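Local structure of clavulanic acid biosynthesis oligopeptide binding protein 2 (Streptomyces clavuligerus, 2WOL) at residues Pro137-Pro142 with Asp184-Gln189; His533-Asn536 with Asn541-Val544. The protein probably binds oligopeptides or related solutes as an extracellular solute-binding protein linked to clavulanic acid biosynthesis. All coordinates share one frame; numbering follows the deposited sequence.

Contact 1. Residues Pro137-Pro142 with Asp184-Gln189; sequences PTYLIP and DHLMAQ
L140 of helix 140-144 and L186 of helix 183-186 bring the two backbones closest, with L140 CA 7.5 Å from L186 CA. I141 N bonds to T138 O in the first segment; a type I beta turn runs from L186 to Q189 in the second. Between them the contact is made by methyl and methylene groups. L186 points straight across, and its two methyls divide the work: CD1 lies 4.0 Å from L140 CD2, while L186 CD2 reaches Y139 CB at 3.9 Å. The two leucines pass antiparallel and touch through one methyl each. M187 starts out pointing away from the facing segment, but bends in chi2 (-58°) and chi3 (95°) fold its thioether back, and M187 CE ends 3.7 Å from L140 CD2. That one leucine methyl therefore touches both L186 and M187.

The contact joins two short helical pieces of one lobe of the family 5 solute-binding fold. Y139 offers L186 mainly its CB. Its ring leads away to the loop after strand 448-453 of another sheet, where OH is hydrogen-bonded to D456 and the ring packs edge-to-face with F457; this reach may matter when the lobes close. H185 touches P458 and T459 of the same loop, and H185 ND1 is hydrogen-bonded to Y70 OH. L140 also touches V124 of helix 117-127, and M187 touches Y101 of strand 98-102, part of the four-stranded antiparallel sheet.

Since the touching groups are all apolar and mostly buried, what joins the segments is dispersion and the exclusion of water. The Y139 hydroxyl is satisfied by the D456 carboxylate, outside the apolar contact.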
ATOM      1  N   PRO A 137      -9.682  -2.872  -4.393  1.00  8.96           N
ATOM      2  CA  PRO A 137     -10.169  -1.889  -3.420  1.00  9.17           C
ATOM      3  C   PRO A 137     -11.630  -1.496  -3.634  1.00  9.30           C
ATOM      4  O   PRO A 137     -12.120  -1.511  -4.766  1.00  9.64           O
ATOM      5  CB  PRO A 137      -9.249  -0.682  -3.639  1.00  9.28           C
ATOM      6  CG  PRO A 137      -8.050  -1.224  -4.343  1.00  9.53           C
ATOM      7  CD  PRO A 137      -8.573  -2.338  -5.200  1.00  9.10           C
ATOM      8  N   THR A 138     -12.312  -1.150  -2.545  1.00  9.37           N
ATOM      9  CA  THR A 138     -13.740  -0.833  -2.593  1.00  9.44           C
ATOM     10  C   THR A 138     -14.069   0.496  -1.911  1.00  9.44           C
ATOM     11  O   THR A 138     -15.219   0.744  -1.528  1.00  9.42           O
ATOM     12  CB  THR A 138     -14.591  -1.955  -1.961  1.00  9.73           C
ATOM     13  OG1 THR A 138     -14.154  -2.182  -0.617  1.00  9.92           O
ATOM     14  CG2 THR A 138     -14.472  -3.248  -2.769  1.00  9.89           C
ATOM     15  N   TYR A 139     -13.062   1.356  -1.769  1.00  9.28           N
ATOM     16  CA  TYR A 139     -13.262   2.705  -1.226  1.00  9.53           C
ATOM     17  C   TYR A 139     -14.387   3.478  -1.915  1.00  9.61           C
ATOM     18  O   TYR A 139     -15.076   4.280  -1.284  1.00 10.01           O
ATOM     19  CB  TYR A 139     -11.968   3.513  -1.325  1.00  9.65           C
ATOM     20  CG  TYR A 139     -10.854   2.955  -0.477  1.00  9.74           C
ATOM     21  CD1 TYR A 139      -9.885   2.120  -1.028  1.00 10.31           C
ATOM     22  CD2 TYR A 139     -10.780   3.256   0.880  1.00  9.58           C
ATOM     23  CE1 TYR A 139      -8.864   1.599  -0.244  1.00 10.08           C
ATOM     24  CE2 TYR A 139      -9.766   2.745   1.676  1.00  9.61           C
ATOM     25  CZ  TYR A 139      -8.811   1.918   1.110  1.00 10.14           C
ATOM     26  OH  TYR A 139      -7.805   1.407   1.895  1.00 11.00           O
ATOM     27  N   LEU A 140     -14.566   3.238  -3.210  1.00  9.48           N
ATOM     28  CA  LEU A 140     -15.564   3.972  -3.987  1.00  9.68           C
ATOM     29  C   LEU A 140     -17.013   3.653  -3.612  1.00  9.72           C
ATOM     30  O   LEU A 140     -17.898   4.489  -3.794  1.00  9.93           O
ATOM     31  CB  LEU A 140     -15.339   3.748  -5.483  1.00  9.86           C
ATOM     32  CG  LEU A 140     -14.084   4.425  -6.041  1.00  9.87           C
ATOM     33  CD1 LEU A 140     -13.691   3.821  -7.382  1.00 10.05           C
ATOM     34  CD2 LEU A 140     -14.274   5.934  -6.152  1.00 10.70           C
ATOM     35  N   ILE A 141     -17.250   2.453  -3.085  1.00  9.67           N
ATOM     36  CA  ILE A 141     -18.615   1.992  -2.820  1.00  9.77           C
ATOM     37  C   ILE A 141     -19.366   2.872  -1.800  1.00 10.26           C
ATOM     38  O   ILE A 141     -20.407   3.428  -2.139  1.00 10.62           O
ATOM     39  CB  ILE A 141     -18.673   0.471  -2.475  1.00  9.34           C
ATOM     40  CG1 ILE A 141     -18.224  -0.360  -3.689  1.00  9.18           C
ATOM     41  CG2 ILE A 141     -20.079   0.067  -2.026  1.00  9.38           C
ATOM     42  CD1 ILE A 141     -18.204  -1.876  -3.467  1.00  9.46           C
ATOM     43  N   PRO A 142     -18.844   3.025  -0.563  1.00 10.61           N
ATOM     44  CA  PRO A 142     -19.579   3.911   0.359  1.00 10.79           C
ATOM     45  C   PRO A 142     -19.658   5.375  -0.090  1.00 10.88           C
ATOM     46  O   PRO A 142     -20.599   6.083   0.282  1.00 11.41           O
ATOM     47  CB  PRO A 142     -18.795   3.798   1.672  1.00 10.74           C
ATOM     48  CG  PRO A 142     -17.465   3.254   1.295  1.00 11.23           C
ATOM     49  CD  PRO A 142     -17.658   2.420   0.077  1.00 10.73           C
ATOM     50  N   ASP A 184      -8.809  12.501  -5.775  1.00  8.96           N
ATOM     51  CA  ASP A 184      -7.851  12.349  -6.878  1.00  8.76           C
ATOM     52  C   ASP A 184      -7.029  11.058  -6.726  1.00  8.58           C
ATOM     53  O   ASP A 184      -6.626  10.443  -7.716  1.00  9.20           O
ATOM     54  CB  ASP A 184      -6.884  13.538  -6.952  1.00  8.75           C
ATOM     55  CG  ASP A 184      -7.418  14.709  -7.780  1.00 10.05           C
ATOM     56  OD1 ASP A 184      -8.434  14.571  -8.506  1.00 11.10           O
ATOM     57  OD2 ASP A 184      -6.782  15.782  -7.714  1.00 10.55           O
ATOM     58  N   HIS A 185      -6.770  10.670  -5.479  1.00  8.76           N
ATOM     59  CA  HIS A 185      -6.036   9.438  -5.190  1.00  8.79           C
ATOM     60  C   HIS A 185      -6.819   8.209  -5.615  1.00  8.80           C
ATOM     61  O   HIS A 185      -6.256   7.275  -6.189  1.00  9.15           O
ATOM     62  CB  HIS A 185      -5.681   9.345  -3.709  1.00  8.62           C
ATOM     63  CG  HIS A 185      -4.635  10.322  -3.285  1.00  8.46           C
ATOM     64  ND1 HIS A 185      -3.289  10.032  -3.324  1.00  8.06           N
ATOM     65  CD2 HIS A 185      -4.736  11.592  -2.829  1.00  8.49           C
ATOM     66  CE1 HIS A 185      -2.603  11.079  -2.899  1.00  9.53           C
ATOM     67  NE2 HIS A 185      -3.458  12.039  -2.592  1.00  8.91           N
ATOM     68  N   LEU A 186      -8.123   8.220  -5.346  1.00  9.34           N
ATOM     69  CA  LEU A 186      -8.985   7.120  -5.761  1.00  9.46           C
ATOM     70  C   LEU A 186      -9.052   7.021  -7.280  1.00  9.76           C
ATOM     71  O   LEU A 186      -9.132   5.924  -7.829  1.00 10.14           O
ATOM     72  CB  LEU A 186     -10.385   7.255  -5.157  1.00  9.50           C
ATOM     73  CG  LEU A 186     -10.489   7.327  -3.627  1.00  9.63           C
ATOM     74  CD1 LEU A 186     -11.948   7.246  -3.209  1.00 10.00           C
ATOM     75  CD2 LEU A 186      -9.663   6.247  -2.908  1.00  9.45           C
ATOM     76  N   MET A 187      -8.982   8.169  -7.951  1.00  9.89           N
ATOM     77  CA  MET A 187      -9.015   8.203  -9.408  1.00 10.27           C
ATOM     78  C   MET A 187      -7.681   7.813 -10.039  1.00 10.58           C
ATOM     79  O   MET A 187      -7.583   7.713 -11.261  1.00 11.05           O
ATOM     80  CB  MET A 187      -9.478   9.575  -9.904  1.00 10.01           C
ATOM     81  CG  MET A 187     -10.941   9.890  -9.599  1.00 10.64           C
ATOM     82  SD  MET A 187     -12.109   8.691 -10.288  1.00 11.62           S
ATOM     83  CE  MET A 187     -12.394   7.573  -8.920  1.00 10.58           C
ATOM     84  N   ALA A 188      -6.666   7.598  -9.201  1.00 10.49           N
ATOM     85  CA  ALA A 188      -5.339   7.183  -9.652  1.00 10.58           C
ATOM     86  C   ALA A 188      -5.130   5.675  -9.511  1.00 10.72           C
ATOM     87  O   ALA A 188      -4.073   5.152  -9.874  1.00 11.28           O
ATOM     88  CB  ALA A 188      -4.254   7.948  -8.884  1.00 10.64           C
ATOM     89  N   GLN A 189      -6.146   4.984  -8.999  1.00 10.37           N
ATOM     90  CA  GLN A 189      -6.064   3.545  -8.757  1.00  9.80           C
ATOM     91  C   GLN A 189      -6.576   2.753  -9.964  1.00  9.69           C
ATOM     92  O   GLN A 189      -7.489   3.208 -10.648  1.00  9.80           O
ATOM     93  CB  GLN A 189      -6.829   3.177  -7.477  1.00  9.84           C
ATOM     94  CG  GLN A 189      -6.449   4.031  -6.242  1.00  9.82           C
ATOM     95  CD  GLN A 189      -4.943   4.115  -5.983  1.00 11.85           C
ATOM     96  OE1 GLN A 189      -4.408   5.182  -5.636  1.00 13.16           O
ATOM     97  NE2 GLN A 189      -4.255   2.994  -6.147  1.00 11.30           N
TER

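Contact 2. Residues His533-Asn536 with Asn541-Val544; sequences HFRN and NVYV
R535 and V542 meet where the end of strand 523-534 faces a G1 beta bulge, in which N541 and V542 both lie opposite V25. Methyl CG1 of V542 sits against the aliphatic part of the arginine, 3.9 Å from R535 CD and 4.0 Å from R535 CB. R535 CG lies between the backbone N and the carbonyl carbon (chi1 42°), and from there the chain runs extended to NE, passing aslant over the valine. CB and CD lie on the same side of this zigzag, and the methyl, anti to the backbone N of V542 (chi1 -178°), rests across them. At the other end of the contact V544 turns toward H533. The alternation of an extended chain thus sends H533 and R535 one way to face V544 and V542, respectively, whereas F534 goes the other way to L264 and I265 of helix 257-265, and Y543 reaches L24 and T72.

The backbones do not pair with each other; each finds its hydrogen bonds in a separate neighbour. H533 pairs with D297 and R535 with H295, while N541 and V542 bond to N26 and V25. N541 takes the left-handed conformation of the bulge, and its ND2 is bonded to S28 O. Y551 of strand 550-551 touches all four facing side chains.

Further out, three bonds fix the rotation of the guanidinium group: NE makes a salt bridge with D297, NH1 bonds to S294 O and NH2 to G16 O. With the charged end held there, CB and CD are the parts that meet V542 CG1. The imidazole is held through NE2 by G549 O, and V544 CG2 approaches its edge, near the ring plane, 4.4 Å from H533 CD2.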
ATOM      1  N   HIS A 533      16.515  -2.762  -2.557  1.00  7.97           N
ATOM      2  CA  HIS A 533      16.298  -3.046  -3.975  1.00  7.56           C
ATOM      3  C   HIS A 533      17.624  -3.047  -4.715  1.00  7.76           C
ATOM      4  O   HIS A 533      18.473  -2.193  -4.460  1.00  8.11           O
ATOM      5  CB  HIS A 533      15.407  -1.986  -4.625  1.00  7.64           C
ATOM      6  CG  HIS A 533      14.031  -1.882  -4.044  1.00  7.03           C
ATOM      7  ND1 HIS A 533      13.207  -2.973  -3.851  1.00  7.49           N
ATOM      8  CD2 HIS A 533      13.313  -0.797  -3.665  1.00  7.85           C
ATOM      9  CE1 HIS A 533      12.052  -2.564  -3.354  1.00  7.99           C
ATOM     10  NE2 HIS A 533      12.090  -1.248  -3.234  1.00  8.04           N
ATOM     11  N   PHE A 534      17.780  -3.988  -5.646  1.00  7.75           N
ATOM     12  CA  PHE A 534      18.976  -4.080  -6.490  1.00  8.04           C
ATOM     13  C   PHE A 534      18.630  -3.661  -7.919  1.00  7.88           C
ATOM     14  O   PHE A 534      17.650  -4.131  -8.490  1.00  8.34           O
ATOM     15  CB  PHE A 534      19.532  -5.512  -6.470  1.00  8.22           C
ATOM     16  CG  PHE A 534      20.872  -5.658  -7.144  1.00  8.72           C
ATOM     17  CD1 PHE A 534      22.050  -5.478  -6.419  1.00  9.91           C
ATOM     18  CD2 PHE A 534      20.961  -5.984  -8.499  1.00  8.91           C
ATOM     19  CE1 PHE A 534      23.294  -5.609  -7.034  1.00  9.95           C
ATOM     20  CE2 PHE A 534      22.215  -6.119  -9.125  1.00  9.20           C
ATOM     21  CZ  PHE A 534      23.374  -5.931  -8.381  1.00  9.46           C
ATOM     22  N   ARG A 535      19.430  -2.764  -8.484  1.00  7.73           N
ATOM     23  CA  ARG A 535      19.212  -2.289  -9.852  1.00  8.08           C
ATOM     24  C   ARG A 535      20.427  -2.593 -10.710  1.00  7.99           C
ATOM     25  O   ARG A 535      21.547  -2.187 -10.387  1.00  8.67           O
ATOM     26  CB  ARG A 535      18.929  -0.778  -9.880  1.00  7.97           C
ATOM     27  CG  ARG A 535      19.827   0.035  -8.954  1.00  7.89           C
ATOM     28  CD  ARG A 535      19.758   1.543  -9.187  1.00  8.15           C
ATOM     29  NE  ARG A 535      20.132   2.201  -7.940  1.00  8.68           N
ATOM     30  CZ  ARG A 535      21.383   2.426  -7.547  1.00  9.22           C
ATOM     31  NH1 ARG A 535      22.409   2.110  -8.336  1.00  9.46           N
ATOM     32  NH2 ARG A 535      21.604   2.980  -6.362  1.00 10.16           N
ATOM     33  N   ASN A 536      20.217  -3.307 -11.809  1.00  7.97           N
ATOM     34  CA  ASN A 536      21.313  -3.532 -12.740  1.00  8.06           C
ATOM     35  C   ASN A 536      21.691  -2.240 -13.466  1.00  8.09           C
ATOM     36  O   ASN A 536      20.818  -1.422 -13.762  1.00  7.76           O
ATOM     37  CB  ASN A 536      20.992  -4.681 -13.683  1.00  8.02           C
ATOM     38  CG  ASN A 536      21.330  -6.025 -13.069  1.00  8.80           C
ATOM     39  OD1 ASN A 536      22.473  -6.260 -12.673  1.00  8.92           O
ATOM     40  ND2 ASN A 536      20.338  -6.903 -12.956  1.00  8.57           N
ATOM     41  N   ASN A 541      16.742   5.300 -16.046  1.00  7.78           N
ATOM     42  CA  ASN A 541      15.653   5.973 -15.337  1.00  7.98           C
ATOM     43  C   ASN A 541      15.099   5.176 -14.163  1.00  7.83           C
ATOM     44  O   ASN A 541      13.879   5.049 -14.002  1.00  7.95           O
ATOM     45  CB  ASN A 541      14.522   6.360 -16.293  1.00  8.42           C
ATOM     46  CG  ASN A 541      15.028   7.051 -17.537  1.00  9.02           C
ATOM     47  OD1 ASN A 541      15.554   8.159 -17.477  1.00  9.27           O
ATOM     48  ND2 ASN A 541      14.888   6.388 -18.676  1.00 11.12           N
ATOM     49  N   VAL A 542      16.003   4.656 -13.339  1.00  7.28           N
ATOM     50  CA  VAL A 542      15.611   3.912 -12.147  1.00  7.29           C
ATOM     51  C   VAL A 542      15.452   4.852 -10.957  1.00  7.09           C
ATOM     52  O   VAL A 542      16.371   5.601 -10.620  1.00  7.44           O
ATOM     53  CB  VAL A 542      16.630   2.808 -11.796  1.00  7.18           C
ATOM     54  CG1 VAL A 542      16.167   2.030 -10.566  1.00  7.97           C
ATOM     55  CG2 VAL A 542      16.823   1.861 -12.963  1.00  7.95           C
ATOM     56  N   TYR A 543      14.289   4.805 -10.319  1.00  7.03           N
ATOM     57  CA  TYR A 543      14.073   5.567  -9.090  1.00  7.32           C
ATOM     58  C   TYR A 543      12.983   4.903  -8.266  1.00  7.29           C
ATOM     59  O   TYR A 543      12.058   4.298  -8.818  1.00  7.32           O
ATOM     60  CB  TYR A 543      13.713   7.035  -9.383  1.00  7.58           C
ATOM     61  CG  TYR A 543      12.309   7.254  -9.910  1.00  7.32           C
ATOM     62  CD1 TYR A 543      11.272   7.621  -9.051  1.00  7.11           C
ATOM     63  CD2 TYR A 543      12.020   7.096 -11.265  1.00  7.15           C
ATOM     64  CE1 TYR A 543       9.976   7.825  -9.526  1.00  6.86           C
ATOM     65  CE2 TYR A 543      10.724   7.293 -11.753  1.00  7.31           C
ATOM     66  CZ  TYR A 543       9.712   7.660 -10.875  1.00  7.23           C
ATOM     67  OH  TYR A 543       8.429   7.857 -11.343  1.00  8.69           O
ATOM     68  N   VAL A 544      13.106   5.012  -6.947  1.00  7.50           N
ATOM     69  CA  VAL A 544      12.068   4.539  -6.045  1.00  7.73           C
ATOM     70  C   VAL A 544      10.919   5.535  -6.092  1.00  7.78           C
ATOM     71  O   VAL A 544      11.100   6.718  -5.786  1.00  8.13           O
ATOM     72  CB  VAL A 544      12.594   4.391  -4.598  1.00  7.72           C
ATOM     73  CG1 VAL A 544      11.497   3.876  -3.680  1.00  8.48           C
ATOM     74  CG2 VAL A 544      13.792   3.448  -4.557  1.00  8.14           C
TER

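Contacts 1 and 2 are separate units of the fold, their centres 28 Å apart and their nearest atoms about 13 Å apart, and they follow one another along the chain. Contact 1 lies nearer the middle of the molecule, about 13 Å from the chain centre against 19 Å for contact 2. It also lies beside a bound glycerol, about 3 Å from the side chain of Y139; the glycerol probably comes from the crystallisation liquor and does not by itself define a peptide site. Both relate to the mixed sheet containing strands 448-453 and 523-534: 533-536 includes the end of 523-534, whereas contact 1 meets only the loop after 448-453.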